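Long-range contact in Oxidored_FMN domain-containing protein ([Pseudomonas] geniculata N1, PDB 6L6J), which oxidises 6-hydroxypseudooxynicotine as an amine oxidase, carrying FMN and a [4Fe-4S] cluster as cofactors and binding ADP: residues 534-542 with 570-579. Sequence-based numbering, arbitrary orientation.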
# COMPACT_ATOMS: atom_id res chain seq x y z
N ALA A 534 -11.19 7.79 -13.47
CA ALA A 534 -12.61 7.96 -13.83
C ALA A 534 -13.44 8.22 -12.57
O ALA A 534 -14.36 9.05 -12.66
CB ALA A 534 -13.12 6.78 -14.62
N ALA A 535 -13.15 7.52 -11.47
CA ALA A 535 -13.91 7.69 -10.20
C ALA A 535 -13.62 9.10 -9.68
O ALA A 535 -14.54 9.74 -9.10
CB ALA A 535 -13.55 6.64 -9.17
N VAL A 536 -12.41 9.58 -9.91
CA VAL A 536 -11.99 10.91 -9.42
C VAL A 536 -12.71 11.99 -10.24
O VAL A 536 -13.14 12.99 -9.63
CB VAL A 536 -10.45 11.04 -9.39
CG1 VAL A 536 -9.98 12.44 -9.02
CG2 VAL A 536 -9.84 10.04 -8.44
N VAL A 537 -12.86 11.82 -11.55
CA VAL A 537 -13.50 12.87 -12.40
C VAL A 537 -14.97 12.90 -12.01
O VAL A 537 -15.48 14.00 -11.78
CB VAL A 537 -13.27 12.71 -13.92
CG1 VAL A 537 -11.79 12.68 -14.28
CG2 VAL A 537 -13.94 11.51 -14.50
N ALA A 538 -15.59 11.74 -11.83
CA ALA A 538 -16.99 11.58 -11.38
C ALA A 538 -17.21 12.45 -10.15
O ALA A 538 -18.10 13.32 -10.16
CB ALA A 538 -17.29 10.13 -11.10
N ASP A 539 -16.37 12.25 -9.13
CA ASP A 539 -16.41 12.98 -7.84
C ASP A 539 -16.34 14.48 -8.13
O ASP A 539 -17.22 15.21 -7.68
CB ASP A 539 -15.30 12.54 -6.90
CG ASP A 539 -15.63 12.76 -5.44
OD1 ASP A 539 -16.06 13.87 -5.09
OD2 ASP A 539 -15.50 11.80 -4.67
N ARG A 540 -15.32 14.90 -8.86
CA ARG A 540 -15.10 16.31 -9.27
C ARG A 540 -16.39 16.87 -9.88
O ARG A 540 -16.76 18.01 -9.54
CB ARG A 540 -13.95 16.39 -10.27
CG ARG A 540 -13.65 17.78 -10.78
CD ARG A 540 -12.90 18.58 -9.75
NE ARG A 540 -12.53 19.89 -10.29
CZ ARG A 540 -13.23 21.02 -10.14
NH1 ARG A 540 -14.36 21.03 -9.42
NH2 ARG A 540 -12.78 22.13 -10.70
N LEU A 541 -17.03 16.08 -10.74
CA LEU A 541 -18.19 16.51 -11.56
C LEU A 541 -19.45 16.57 -10.72
O LEU A 541 -20.26 17.52 -10.91
CB LEU A 541 -18.38 15.53 -12.71
CG LEU A 541 -17.38 15.61 -13.86
CD1 LEU A 541 -17.49 14.36 -14.71
CD2 LEU A 541 -17.60 16.86 -14.70
N ALA A 542 -19.68 15.59 -9.85
CA ALA A 542 -20.86 15.60 -8.96
C ALA A 542 -20.77 16.85 -8.07
O ALA A 542 -21.78 17.60 -7.95
CB ALA A 542 -20.97 14.30 -8.18
N VAL A 570 -14.83 3.85 -2.56
CA VAL A 570 -15.23 4.57 -3.80
C VAL A 570 -16.75 4.42 -3.95
O VAL A 570 -17.44 5.47 -4.06
CB VAL A 570 -14.49 4.09 -5.06
CG1 VAL A 570 -14.92 4.89 -6.27
CG2 VAL A 570 -12.97 4.16 -4.93
N VAL A 571 -17.25 3.18 -3.93
CA VAL A 571 -18.70 2.86 -4.04
C VAL A 571 -19.46 3.70 -3.00
O VAL A 571 -20.30 4.53 -3.42
CB VAL A 571 -18.97 1.35 -3.91
CG1 VAL A 571 -20.46 1.05 -3.81
CG2 VAL A 571 -18.37 0.57 -5.06
N ASN A 572 -19.19 3.52 -1.69
CA ASN A 572 -19.89 4.28 -0.61
C ASN A 572 -19.86 5.77 -0.93
O ASN A 572 -20.90 6.41 -0.78
CB ASN A 572 -19.29 4.09 0.78
CG ASN A 572 -19.55 2.71 1.34
OD1 ASN A 572 -20.30 1.94 0.76
ND2 ASN A 572 -18.90 2.38 2.46
N SER A 573 -18.72 6.29 -1.37
CA SER A 573 -18.55 7.70 -1.80
C SER A 573 -19.60 8.07 -2.85
O SER A 573 -20.24 9.13 -2.72
CB SER A 573 -17.15 7.91 -2.31
OG SER A 573 -16.96 9.24 -2.72
N MET A 574 -19.76 7.21 -3.86
CA MET A 574 -20.62 7.42 -5.05
C MET A 574 -22.10 7.38 -4.61
O MET A 574 -22.86 8.34 -4.92
CB MET A 574 -20.33 6.37 -6.13
CG MET A 574 -19.10 6.66 -7.04
SD MET A 574 -18.77 5.35 -8.32
CE MET A 574 -17.44 6.09 -9.26
N ASN A 575 -22.51 6.34 -3.88
CA ASN A 575 -23.86 6.26 -3.26
C ASN A 575 -24.18 7.54 -2.49
O ASN A 575 -25.31 8.03 -2.60
CB ASN A 575 -23.99 5.04 -2.35
CG ASN A 575 -23.99 3.75 -3.14
OD1 ASN A 575 -24.16 3.79 -4.36
ND2 ASN A 575 -23.72 2.64 -2.48
N GLU A 576 -23.22 8.11 -1.77
CA GLU A 576 -23.45 9.26 -0.87
C GLU A 576 -23.67 10.51 -1.73
O GLU A 576 -24.60 11.28 -1.42
CB GLU A 576 -22.34 9.38 0.18
CG GLU A 576 -22.42 8.29 1.27
CD GLU A 576 -21.22 8.16 2.22
OE1 GLU A 576 -20.34 9.08 2.22
OE2 GLU A 576 -21.16 7.16 2.97
N ALA A 577 -22.89 10.66 -2.80
CA ALA A 577 -22.97 11.82 -3.75
C ALA A 577 -24.13 11.65 -4.74
O ALA A 577 -24.33 12.55 -5.56
CB ALA A 577 -21.65 11.94 -4.49
N GLY A 578 -24.84 10.52 -4.70
CA GLY A 578 -25.83 10.16 -5.72
C GLY A 578 -25.21 10.15 -7.11
O GLY A 578 -25.81 10.79 -8.02
N ILE A 579 -24.05 9.48 -7.23
CA ILE A 579 -23.40 9.10 -8.51
C ILE A 579 -23.93 7.71 -8.89
O ILE A 579 -23.73 6.72 -8.14
CB ILE A 579 -21.85 9.18 -8.43
CG1 ILE A 579 -21.36 10.63 -8.35
CG2 ILE A 579 -21.18 8.44 -9.60
CD1 ILE A 579 -19.83 10.78 -8.31
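Ile579 reaches across to the alanine face of helix 534-542 with the end of its side chain. Ile579 CD1 lies 3.8 Å from Ala538 CB and also meets the backbone there, 3.6 Å from Ala538 O, while Ile579 CG1 is 3.7 Å from Ala542 CB. With CG1 anti to the carbonyl carbon (chi1 -70°) and the chain extended beyond it, CD1 is delivered between these two methyls. A Schellman motif brings Ile579 here: Gly578 takes positive phi (56°), and Ile579 N bonds back to Met574 O.

One end of the interface is filled by Ala535, whose CB touches CG1 of Val570 at 3.7 Å and CE of Met574 at 3.9 Å. Met574 is straight beyond CG, which carries its terminal methyl over to the alanine.

On the polar side, Asp539 OD2 comes within 3.5 Å of Ser573 OG without a hydrogen bond; the carboxylate is engaged instead by salt bridges from OD1 to Arg543 and from OD2 to Arg435.

The axes run nearly parallel, at 22° and 10.9 Å at closest approach. Val537 and Leu541 rest on Val525, Ala538 and Ala542 on Val548, and Met574 on Tyr550 and Ile581. Helix 534-542 thus lies over strands 522-527 and 547-552, and helix 570-577 over 547-552 and 580-582, as neighbouring helices do on one face of a Rossmann-like parallel sheet, here in the OYE-like second alpha/beta domain.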